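Local coordinates for protein glutaredoxin 2 (PDB 3IR4) that binds glutathione and probably catalyses glutathione-dependent thiol-disulfide exchange, as a glutaredoxin with the two-domain fold of a glutathione S-transferase, at residues 17-22 / 208-213; 33-38 / 119-124; 83-88 / 171-176; 101-106 / 145-150. One frame throughout, in Å; residues are numbered along the deposited sequence.

Interactions 1 and 2 both join the thioredoxin-like N-terminal domain to the helical C-terminal domain, at places whose centres lie about 22 Å apart. Interaction 1 is largely buried, with an apolar core and a water-bridged arginine; interaction 2, partly buried, includes a tyrosine that touches glutathione. Interaction 3 lies on the opposite side of the chain's centre from interaction 2; partly buried, with exposed residues, it is the most polar, built on a salt bridge and helix caps, and its Ile176 also packs on Lys17 and Ile21 of interaction 1. Interaction 4 is buried, stays within the C-terminal domain and is nearly all leucine and isoleucine packing between two helices.

Interaction 1: 17-22 / 208-213; sequences KARMIF and TQINLL
Ile210 lies between two neighbours of the helix, Arg19 and Met20, and takes part in much of the apolar packing. Its CD1 touches Met20 CG at 3.7 Å, the two side chains crossing at about a right angle, and also meets Arg19 CB at 3.8 Å. Residue 20 is a selenomethionine; it runs alongside Thr208, pointing the same way, and its terminal CE reaches Thr208 CG2 at 3.9 Å. The Ile210 CG1 branch lies over one face of the Arg19 guanidinium, offset toward the rim. A bend at chi3 (65°) turns the arginine's flat end back over this branch.

The polar part runs through water. One molecule donates to both Arg19 O and Thr208 O, each at 2.7 Å, and so ties the helix backbone to Thr208, the residue before Gln209, whose positive phi of 62° marks the Schellman motif ending helix 195-208. Two more waters link the guanidinium to Asn211: one accepts from Arg19 NH1 and donates to Asn211 OD1 at 2.7 Å, while the other accepts from Arg19 NH2 and from Asn211 N. Arg19 has two conformers, and its guanidinium contacts hold for the one described here. Thr208 OG1 turns to its own helix and bonds to Met204 O.

The contact joins the first helix of the thioredoxin-like domain, 13-25, to the segment that follows helix 195-208 of the C-terminal domain. Helix 65-74 packs against Ala18, Ile21 and Phe22, and helix 173-185 receives Met20 on Phe179 and Ile210 on Arg183.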
# COMPACT_ATOMS: atom_id res chain seq x y z
N LYS A 17 -0.83 -4.52 -0.09
CA LYS A 17 -1.35 -5.55 0.81
C LYS A 17 -1.24 -6.94 0.15
O LYS A 17 -0.78 -7.90 0.75
CB LYS A 17 -2.81 -5.29 1.20
CG LYS A 17 -2.99 -4.03 2.01
CD LYS A 17 -4.43 -3.72 2.35
CE LYS A 17 -4.58 -2.32 2.80
NZ LYS A 17 -5.91 -2.00 3.34
N ALA A 18 -1.70 -7.02 -1.10
CA ALA A 18 -1.72 -8.26 -1.86
C ALA A 18 -0.33 -8.82 -2.11
O ALA A 18 -0.17 -10.01 -2.23
CB ALA A 18 -2.45 -8.09 -3.17
N ARG A 19 0.68 -7.96 -2.20
CA ARG A 19 2.06 -8.38 -2.39
C ARG A 19 2.73 -8.86 -1.11
O ARG A 19 3.72 -9.59 -1.18
CB ARG A 19 2.88 -7.22 -2.94
CG ARG A 19 2.50 -6.87 -4.35
CD ARG A 19 3.15 -5.57 -4.78
NE ARG A 19 4.59 -5.76 -4.81
CZ ARG A 19 5.48 -4.79 -4.99
NH1 ARG A 19 5.09 -3.54 -5.14
NH2 ARG A 19 6.78 -5.09 -5.00
N MSE A 20 2.26 -8.41 0.05
CA MSE A 20 3.00 -8.67 1.28
C MSE A 20 3.21 -10.14 1.63
O MSE A 20 4.29 -10.51 2.03
CB MSE A 20 2.36 -7.95 2.47
CG MSE A 20 2.52 -6.44 2.40
SE MSE A 20 1.57 -5.52 3.81
CE MSE A 20 2.65 -6.03 5.31
N ILE A 21 2.17 -10.97 1.55
CA ILE A 21 2.31 -12.36 1.97
C ILE A 21 3.28 -13.09 1.05
O ILE A 21 4.01 -13.97 1.50
CB ILE A 21 0.96 -13.12 2.09
CG1 ILE A 21 0.09 -12.50 3.20
CG2 ILE A 21 1.18 -14.63 2.35
CD1 ILE A 21 0.60 -12.62 4.58
N PHE A 22 3.28 -12.77 -0.25
CA PHE A 22 4.23 -13.39 -1.15
C PHE A 22 5.65 -13.17 -0.64
O PHE A 22 6.50 -14.06 -0.64
CB PHE A 22 4.08 -12.87 -2.57
CG PHE A 22 2.84 -13.34 -3.26
CD1 PHE A 22 2.78 -14.59 -3.87
CD2 PHE A 22 1.71 -12.53 -3.31
CE1 PHE A 22 1.65 -15.01 -4.51
CE2 PHE A 22 0.57 -12.98 -3.97
CZ PHE A 22 0.55 -14.22 -4.57
N THR A 208 8.97 -8.14 3.37
CA THR A 208 7.91 -8.25 2.36
C THR A 208 8.42 -8.16 0.93
O THR A 208 7.67 -8.43 0.01
CB THR A 208 6.81 -7.19 2.52
OG1 THR A 208 7.37 -5.89 2.27
CG2 THR A 208 6.10 -7.28 3.87
N GLN A 209 9.70 -7.82 0.72
CA GLN A 209 10.23 -7.64 -0.66
C GLN A 209 9.50 -6.53 -1.39
O GLN A 209 9.22 -6.64 -2.59
CB GLN A 209 10.17 -8.94 -1.49
CG GLN A 209 11.01 -10.07 -0.95
CD GLN A 209 12.50 -9.93 -1.17
OE1 GLN A 209 12.99 -8.91 -1.64
NE2 GLN A 209 13.23 -10.96 -0.83
N ILE A 210 9.15 -5.47 -0.67
CA ILE A 210 8.46 -4.32 -1.26
C ILE A 210 9.29 -3.09 -0.96
O ILE A 210 9.64 -2.84 0.19
CB ILE A 210 7.03 -4.17 -0.72
CG1 ILE A 210 6.18 -5.40 -1.04
CG2 ILE A 210 6.40 -2.88 -1.24
CD1 ILE A 210 4.89 -5.53 -0.26
N ASN A 211 9.61 -2.34 -1.99
CA ASN A 211 10.47 -1.17 -1.85
C ASN A 211 9.84 -0.01 -1.16
O ASN A 211 8.67 0.27 -1.31
CB ASN A 211 10.90 -0.70 -3.26
CG ASN A 211 9.74 -0.10 -4.11
OD1 ASN A 211 8.63 -0.68 -4.23
ND2 ASN A 211 10.01 1.01 -4.73
N LEU A 212 10.66 0.72 -0.41
CA LEU A 212 10.26 2.03 0.09
C LEU A 212 10.51 3.03 -1.05
O LEU A 212 11.21 2.74 -2.03
CB LEU A 212 11.03 2.42 1.32
CG LEU A 212 10.83 1.46 2.50
CD1 LEU A 212 11.68 1.92 3.66
CD2 LEU A 212 9.38 1.36 2.91
N LEU A 213 9.93 4.22 -0.91
CA LEU A 213 9.91 5.24 -1.98
C LEU A 213 10.76 6.46 -1.69
O LEU A 213 10.69 7.45 -2.41
CB LEU A 213 8.47 5.68 -2.18
CG LEU A 213 7.44 4.56 -2.42
CD1 LEU A 213 6.03 5.13 -2.47
CD2 LEU A 213 7.76 3.72 -3.65
O HOH W 1 6.22 -9.22 -2.16
O HOH W 2 7.31 -1.84 -6.22
O HOH W 3 9.42 -3.76 -4.67
O HOH W 4 9.18 -7.57 -5.19

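Interaction 2: 33-38 / 119-124; sequences VLQNDD and PAARQY
Asp37 OD2 rests 3.6 Å from the methyl carbon CB of Ala121, which is buried and, with the buried Asn36 against Tyr124, makes up the tight part of this contact. Asn36 OD1 lies at the edge of the Tyr124 ring, in its plane and 3.5 Å from Tyr124 CD1, with the amide plane turned 72° from the ring. The Asn36 backbone oxygen is closer still, 3.3 Å from Tyr124 CE1, and accepts a hydrogen bond from Lys49 NZ. Asp37 meets the same ring over one face: its CA stands 3.9 Å from the Tyr124 centroid and only 12° off the ring normal, a well-formed CH-pi contact, while its CB touches Tyr124 CG at 3.7 Å. A chi1 of 176°, with CG anti to the backbone N, carries the ring out beside Asn36 and Asp37.

Residues 35-38 form a type I beta turn, closed by Asp38 N to Gln35 O, in the connection between strand 30-33 and helix 40-46 of the thioredoxin-like domain. This turn meets the start of helix 119-133 in the C-terminal domain. Tyr124 and Lys49 belong to the glutathione pocket, and Tyr124 OH bonds to Lys128 NZ, a third residue of that pocket, so the domain junction also forms part of the ligand site.

Toward solvent the packing is slighter. Asp37 and Tyr124 are themselves partly exposed, and the exposed Ala120 meets the turn through its CB, 3.6 Å from Asp37 OD1, the carboxylate oxygen that does not face the Ala121 methyl.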
# COMPACT_ATOMS: atom_id res chain seq x y z
N VAL A 33 2.18 -4.52 -13.70
CA VAL A 33 1.62 -3.22 -13.45
C VAL A 33 0.81 -2.79 -14.66
O VAL A 33 1.33 -2.78 -15.78
CB VAL A 33 2.72 -2.18 -13.19
CG1 VAL A 33 2.05 -0.82 -12.94
CG2 VAL A 33 3.58 -2.55 -12.00
N LEU A 34 -0.46 -2.50 -14.46
CA LEU A 34 -1.34 -2.02 -15.50
C LEU A 34 -1.31 -0.52 -15.60
O LEU A 34 -1.14 0.17 -14.61
CB LEU A 34 -2.76 -2.47 -15.18
CG LEU A 34 -3.00 -3.98 -15.17
CD1 LEU A 34 -4.44 -4.29 -14.74
CD2 LEU A 34 -2.68 -4.56 -16.55
N GLN A 35 -1.48 -0.00 -16.81
CA GLN A 35 -1.65 1.45 -16.97
C GLN A 35 -2.88 1.91 -16.22
O GLN A 35 -3.92 1.25 -16.22
CB GLN A 35 -1.76 1.87 -18.44
CG GLN A 35 -0.50 1.61 -19.23
CD GLN A 35 0.68 2.37 -18.65
OE1 GLN A 35 1.57 1.77 -18.03
NE2 GLN A 35 0.65 3.69 -18.78
N ASN A 36 -2.78 3.09 -15.59
CA ASN A 36 -3.87 3.55 -14.75
C ASN A 36 -5.17 3.82 -15.50
O ASN A 36 -6.24 3.76 -14.90
CB ASN A 36 -3.45 4.77 -13.95
CG ASN A 36 -4.35 5.05 -12.76
OD1 ASN A 36 -5.05 6.07 -12.72
ND2 ASN A 36 -4.35 4.15 -11.76
N ASP A 37 -5.07 4.10 -16.80
CA ASP A 37 -6.25 4.34 -17.64
C ASP A 37 -6.74 3.09 -18.38
O ASP A 37 -7.65 3.18 -19.19
CB ASP A 37 -5.99 5.49 -18.64
CG ASP A 37 -4.84 5.22 -19.62
OD1 ASP A 37 -4.73 5.96 -20.65
OD2 ASP A 37 -4.04 4.30 -19.37
N ASP A 38 -6.18 1.92 -18.07
CA ASP A 38 -6.55 0.70 -18.78
C ASP A 38 -7.78 0.06 -18.16
O ASP A 38 -7.70 -0.61 -17.14
CB ASP A 38 -5.37 -0.27 -18.80
CG ASP A 38 -5.68 -1.59 -19.48
OD1 ASP A 38 -6.80 -1.79 -19.98
OD2 ASP A 38 -4.74 -2.41 -19.51
N PRO A 119 1.69 9.78 -20.70
CA PRO A 119 0.98 11.00 -20.36
C PRO A 119 -0.53 10.80 -20.18
O PRO A 119 -1.12 11.41 -19.31
CB PRO A 119 1.30 11.91 -21.56
CG PRO A 119 2.67 11.45 -22.01
CD PRO A 119 2.67 9.98 -21.79
N ALA A 120 -1.15 9.98 -21.01
CA ALA A 120 -2.59 9.76 -20.90
C ALA A 120 -2.96 9.13 -19.56
O ALA A 120 -3.96 9.51 -18.95
CB ALA A 120 -3.11 8.90 -22.05
N ALA A 121 -2.19 8.15 -19.10
CA ALA A 121 -2.47 7.48 -17.83
C ALA A 121 -2.32 8.42 -16.66
O ALA A 121 -3.13 8.42 -15.75
CB ALA A 121 -1.58 6.28 -17.66
N ARG A 122 -1.30 9.28 -16.70
CA ARG A 122 -1.07 10.22 -15.63
C ARG A 122 -2.21 11.25 -15.59
O ARG A 122 -2.72 11.56 -14.52
CB ARG A 122 0.27 10.89 -15.78
CG ARG A 122 0.68 11.69 -14.58
CD ARG A 122 2.09 12.27 -14.71
NE ARG A 122 3.13 11.26 -14.89
CZ ARG A 122 3.71 10.60 -13.89
NH1 ARG A 122 3.40 10.84 -12.63
NH2 ARG A 122 4.63 9.69 -14.17
N GLN A 123 -2.62 11.76 -16.76
CA GLN A 123 -3.71 12.72 -16.81
C GLN A 123 -5.01 12.12 -16.28
O GLN A 123 -5.80 12.78 -15.58
CB GLN A 123 -3.92 13.26 -18.21
CG GLN A 123 -5.07 14.27 -18.29
CD GLN A 123 -5.33 14.71 -19.69
OE1 GLN A 123 -6.30 14.29 -20.31
NE2 GLN A 123 -4.44 15.51 -20.23
N TYR A 124 -5.27 10.86 -16.66
CA TYR A 124 -6.46 10.14 -16.20
C TYR A 124 -6.54 10.13 -14.67
O TYR A 124 -7.58 10.42 -14.08
CB TYR A 124 -6.42 8.71 -16.74
CG TYR A 124 -7.53 7.83 -16.26
CD1 TYR A 124 -7.39 7.08 -15.09
CD2 TYR A 124 -8.68 7.66 -16.99
CE1 TYR A 124 -8.38 6.24 -14.65
CE2 TYR A 124 -9.70 6.85 -16.53
CZ TYR A 124 -9.54 6.13 -15.35
OH TYR A 124 -10.49 5.26 -14.84

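Interaction 3: 83-88 / 171-176; sequences GKRNPA and LSEDDI. With SO4 (sulfate ion), chain F.
Arg85 and Asp174 meet with their flat groups steeply inclined, the guanidinium and carboxylate planes 77° apart. NE of Arg85 gives a nearly straight salt-bridge hydrogen bond of 3.0 Å to Asp174 OD1, which lies in the guanidinium plane but is itself approached from above the carboxylate plane. The other oxygen, Asp174 OD2, takes the backbone N of Asn86 on its syn side at 2.8 Å and is also bonded by Asn168 ND2. The carboxylate thus grips both the side chain of one residue and the main chain of the next.

Glu173 approaches Arg85 differently, crossing it at about a right angle so that its CB lies over one guanidinium face, 3.7 Å from Arg85 CZ. Glu173 OE2 bonds to His70 NE2, while OE1 stays near Arg85 and shares a water with Gly83 O.

Both segments run into helices of the C-terminal domain and carry an N-cap. Asn86 OD1 accepts from Ala88 N at the start of helix 87-97. At the head of helix 173-185, Ser172 and Asp175 form a capping box: Ser172 OG receives Asp174 N, and Ser172 N returns a bond of 3.0 Å to Asp175 OD2. Before the caps, the two segments are joined by a hydrogen bond from Gly83 N to Leu171 O at 2.8 Å.

The outer edge of the guanidinium holds a sulfate, probably from the crystallisation liquor, with Arg85 NH1 bonded to O1 at 2.8 Å and Arg85 NH2 to O2 at 2.9 Å; His177 NE2 binds the same ion. A water bridges Arg85 NH2 and Asp174 OD1.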
# COMPACT_ATOMS: atom_id res chain seq x y z
N GLY A 83 -1.62 -13.55 14.75
CA GLY A 83 -1.74 -12.65 15.88
C GLY A 83 -3.08 -11.98 16.08
O GLY A 83 -3.86 -11.81 15.16
N LYS A 84 -3.28 -11.52 17.31
CA LYS A 84 -4.40 -10.67 17.62
C LYS A 84 -4.21 -9.31 16.97
O LYS A 84 -3.10 -8.91 16.59
CB LYS A 84 -4.54 -10.49 19.14
CG LYS A 84 -3.45 -9.67 19.81
CD LYS A 84 -3.62 -9.56 21.31
CE LYS A 84 -3.36 -10.83 22.04
NZ LYS A 84 -1.95 -11.27 21.92
N ARG A 85 -5.33 -8.62 16.86
CA ARG A 85 -5.35 -7.25 16.38
C ARG A 85 -5.61 -6.31 17.54
O ARG A 85 -6.17 -6.70 18.55
CB ARG A 85 -6.38 -7.08 15.30
CG ARG A 85 -5.94 -7.90 14.10
CD ARG A 85 -6.92 -7.95 13.02
NE ARG A 85 -7.03 -6.69 12.29
CZ ARG A 85 -7.91 -6.52 11.33
NH1 ARG A 85 -8.69 -7.52 10.95
NH2 ARG A 85 -8.00 -5.36 10.73
N ASN A 86 -5.22 -5.05 17.37
CA ASN A 86 -5.31 -4.04 18.39
C ASN A 86 -6.32 -2.98 17.91
O ASN A 86 -6.07 -2.29 16.92
CB ASN A 86 -3.92 -3.40 18.59
CG ASN A 86 -3.93 -2.34 19.67
OD1 ASN A 86 -4.99 -2.00 20.20
ND2 ASN A 86 -2.75 -1.82 20.02
N PRO A 87 -7.45 -2.83 18.62
CA PRO A 87 -8.41 -1.83 18.20
C PRO A 87 -7.79 -0.43 18.06
O PRO A 87 -8.29 0.38 17.25
CB PRO A 87 -9.44 -1.88 19.32
CG PRO A 87 -9.41 -3.29 19.78
CD PRO A 87 -7.93 -3.60 19.78
N ALA A 88 -6.78 -0.11 18.87
CA ALA A 88 -6.11 1.19 18.77
C ALA A 88 -5.48 1.42 17.39
O ALA A 88 -5.44 2.55 16.89
CB ALA A 88 -5.06 1.39 19.88
N LEU A 171 2.50 -11.46 13.85
CA LEU A 171 1.98 -10.91 12.60
C LEU A 171 0.47 -11.03 12.56
O LEU A 171 -0.09 -12.09 12.88
CB LEU A 171 2.57 -11.65 11.40
CG LEU A 171 2.39 -10.94 10.07
CD1 LEU A 171 3.41 -9.79 9.88
CD2 LEU A 171 2.46 -11.96 8.92
N SER A 172 -0.18 -9.97 12.14
CA SER A 172 -1.65 -9.92 12.08
C SER A 172 -2.09 -9.07 10.88
O SER A 172 -1.29 -8.41 10.21
CB SER A 172 -2.24 -9.33 13.36
OG SER A 172 -2.03 -7.92 13.42
N GLU A 173 -3.41 -9.02 10.66
CA GLU A 173 -3.93 -8.18 9.60
C GLU A 173 -3.65 -6.70 9.88
O GLU A 173 -3.68 -5.90 8.94
CB GLU A 173 -5.42 -8.43 9.38
CG GLU A 173 -5.76 -9.79 8.75
CD GLU A 173 -5.74 -10.97 9.73
OE1 GLU A 173 -5.55 -10.76 10.97
OE2 GLU A 173 -5.96 -12.10 9.25
N ASP A 174 -3.37 -6.30 11.13
CA ASP A 174 -2.96 -4.92 11.36
C ASP A 174 -1.69 -4.58 10.62
O ASP A 174 -1.53 -3.45 10.16
CB ASP A 174 -2.81 -4.61 12.85
CG ASP A 174 -4.14 -4.52 13.60
OD1 ASP A 174 -5.21 -4.42 12.96
OD2 ASP A 174 -4.07 -4.49 14.86
N ASP A 175 -0.77 -5.52 10.48
CA ASP A 175 0.45 -5.31 9.70
C ASP A 175 0.13 -5.10 8.23
O ASP A 175 0.74 -4.27 7.54
CB ASP A 175 1.42 -6.48 9.86
CG ASP A 175 1.91 -6.61 11.26
OD1 ASP A 175 2.69 -5.73 11.67
OD2 ASP A 175 1.50 -7.54 11.98
N ILE A 176 -0.82 -5.89 7.74
CA ILE A 176 -1.26 -5.81 6.36
C ILE A 176 -1.83 -4.42 6.07
O ILE A 176 -1.58 -3.83 5.03
CB ILE A 176 -2.28 -6.91 6.02
CG1 ILE A 176 -1.69 -8.31 6.27
CG2 ILE A 176 -2.77 -6.74 4.61
CD1 ILE A 176 -0.50 -8.70 5.38
S SO4 F . -10.41 -6.27 8.01
O1 SO4 F . -10.71 -7.35 8.98
O2 SO4 F . -10.15 -5.06 8.83
O3 SO4 F . -9.21 -6.68 7.27
O4 SO4 F . -11.58 -6.06 7.18
O HOH W 5 -3.73 -12.48 12.32
O HOH W 6 -6.75 -2.72 11.24
O HOH W 7 -7.18 -3.51 14.59

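Interaction 4: 101-106 / 145-150; sequences NQLLLP and GLIKKI
Two helices of the all-helical, GST-like C-terminal domain pack here through a small apolar interface, with Leu103 of helix 101-108 set mainly against Leu146 and Ile147 of helix 143-160. The short segments cross at -119°, and their axes come within 10.2 Å of each other, a separation filled by branched aliphatic side chains.

Leu103 reaches across with both methyls. Its CD2 packs on Leu146 CB at 3.6 Å, and CG of Leu103 lies almost as near to the same carbon; the two leucines slide past each other in opposite directions, so the end of one lies beside the base of the other. The same CD2 also meets Ile147 CG1 at 4.1 Å, where the side chains cross at about a right angle; chi2 of Leu103, at 170°, sets the direction of its fork. The second methyl, CD1 of Leu103, is 4.0 Å from Ile150 CG2 in the conformer of Ile150 described here, one of two.

Around this core, Ile147 rests on Val188, and Ile150 on Tyr99, Ile191 and Leu185, the last from helix 173-185. Gln102 also touches His139 of helix 136-141. Leu103 further contributes its backbone oxygen, which accepts from Arg107 NH1 within its own helix.

At the margin, Gln102 crosses Leu146 at about a right angle: its aliphatic CB lies 3.8 Å from Leu146 CD1, and the amide oxygen OE1 lies the same distance from Leu146 CD2.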
# COMPACT_ATOMS: atom_id res chain seq x y z
N ASN A 101 -4.38 11.35 2.14
CA ASN A 101 -4.37 11.46 0.71
C ASN A 101 -4.09 12.90 0.24
O ASN A 101 -3.71 13.08 -0.91
CB ASN A 101 -5.61 10.91 0.07
CG ASN A 101 -5.50 9.45 -0.23
OD1 ASN A 101 -4.40 8.90 -0.18
ND2 ASN A 101 -6.60 8.82 -0.60
N GLN A 102 -4.28 13.90 1.11
CA GLN A 102 -3.90 15.25 0.74
C GLN A 102 -2.39 15.37 0.57
O GLN A 102 -1.93 16.23 -0.16
CB GLN A 102 -4.43 16.26 1.72
CG GLN A 102 -5.93 16.34 1.70
CD GLN A 102 -6.49 17.52 2.46
OE1 GLN A 102 -5.84 18.09 3.33
NE2 GLN A 102 -7.71 17.88 2.14
N LEU A 103 -1.62 14.53 1.25
CA LEU A 103 -0.19 14.41 1.03
C LEU A 103 0.10 13.47 -0.15
O LEU A 103 0.98 13.73 -0.98
CB LEU A 103 0.52 13.88 2.28
CG LEU A 103 0.65 14.84 3.45
CD1 LEU A 103 1.14 14.08 4.66
CD2 LEU A 103 1.63 16.01 3.08
N LEU A 104 -0.56 12.33 -0.18
CA LEU A 104 -0.16 11.27 -1.11
C LEU A 104 -0.57 11.47 -2.56
O LEU A 104 0.25 11.30 -3.44
CB LEU A 104 -0.63 9.88 -0.62
CG LEU A 104 -0.07 9.44 0.73
CD1 LEU A 104 -0.73 8.11 1.15
CD2 LEU A 104 1.43 9.31 0.70
N LEU A 105 -1.82 11.78 -2.81
CA LEU A 105 -2.29 11.81 -4.20
C LEU A 105 -1.54 12.80 -5.08
O LEU A 105 -1.16 12.45 -6.20
CB LEU A 105 -3.81 12.01 -4.27
CG LEU A 105 -4.69 10.96 -3.55
CD1 LEU A 105 -6.13 11.34 -3.68
CD2 LEU A 105 -4.44 9.55 -4.05
N PRO A 106 -1.28 14.03 -4.59
CA PRO A 106 -0.56 14.95 -5.45
C PRO A 106 0.85 14.47 -5.76
O PRO A 106 1.38 14.79 -6.81
CB PRO A 106 -0.54 16.25 -4.64
CG PRO A 106 -1.68 16.17 -3.72
CD PRO A 106 -1.74 14.71 -3.36
N GLY A 145 1.80 22.02 7.14
CA GLY A 145 0.87 21.65 8.20
C GLY A 145 0.52 20.16 8.19
O GLY A 145 0.39 19.53 9.22
N LEU A 146 0.35 19.60 6.99
CA LEU A 146 0.02 18.19 6.86
C LEU A 146 1.17 17.32 7.36
O LEU A 146 0.95 16.30 8.00
CB LEU A 146 -0.34 17.84 5.42
CG LEU A 146 -1.67 18.39 4.93
CD1 LEU A 146 -1.73 18.36 3.41
CD2 LEU A 146 -2.82 17.59 5.51
N ILE A 147 2.40 17.71 7.02
CA ILE A 147 3.60 17.00 7.47
C ILE A 147 3.71 17.03 8.99
O ILE A 147 4.06 16.02 9.65
CB ILE A 147 4.87 17.57 6.78
CG1 ILE A 147 4.87 17.17 5.29
CG2 ILE A 147 6.16 17.13 7.51
CD1 ILE A 147 5.84 17.94 4.40
N LYS A 148 3.41 18.18 9.59
CA LYS A 148 3.44 18.25 11.04
C LYS A 148 2.36 17.35 11.66
O LYS A 148 2.59 16.72 12.69
CB LYS A 148 3.24 19.72 11.47
CG LYS A 148 3.27 19.96 12.98
CD LYS A 148 3.08 21.43 13.34
CE LYS A 148 3.20 21.67 14.84
NZ LYS A 148 4.60 21.49 15.29
N LYS A 149 1.19 17.30 11.02
CA LYS A 149 0.10 16.42 11.48
C LYS A 149 0.51 14.96 11.46
O LYS A 149 0.34 14.25 12.45
CB LYS A 149 -1.19 16.58 10.64
CG LYS A 149 -2.13 17.74 11.01
CD LYS A 149 -3.31 17.87 10.02
CE LYS A 149 -4.12 16.59 9.94
NZ LYS A 149 -4.72 16.28 11.27
N ILE A 150 1.05 14.49 10.34
CA ILE A 150 1.45 13.09 10.31
C ILE A 150 2.59 12.84 11.31
O ILE A 150 2.64 11.80 11.95
CB ILE A 150 1.67 12.61 8.87
CG1 ILE A 150 1.87 11.09 8.85
CG2 ILE A 150 2.85 13.32 8.25
CD1 ILE A 150 0.72 10.26 9.48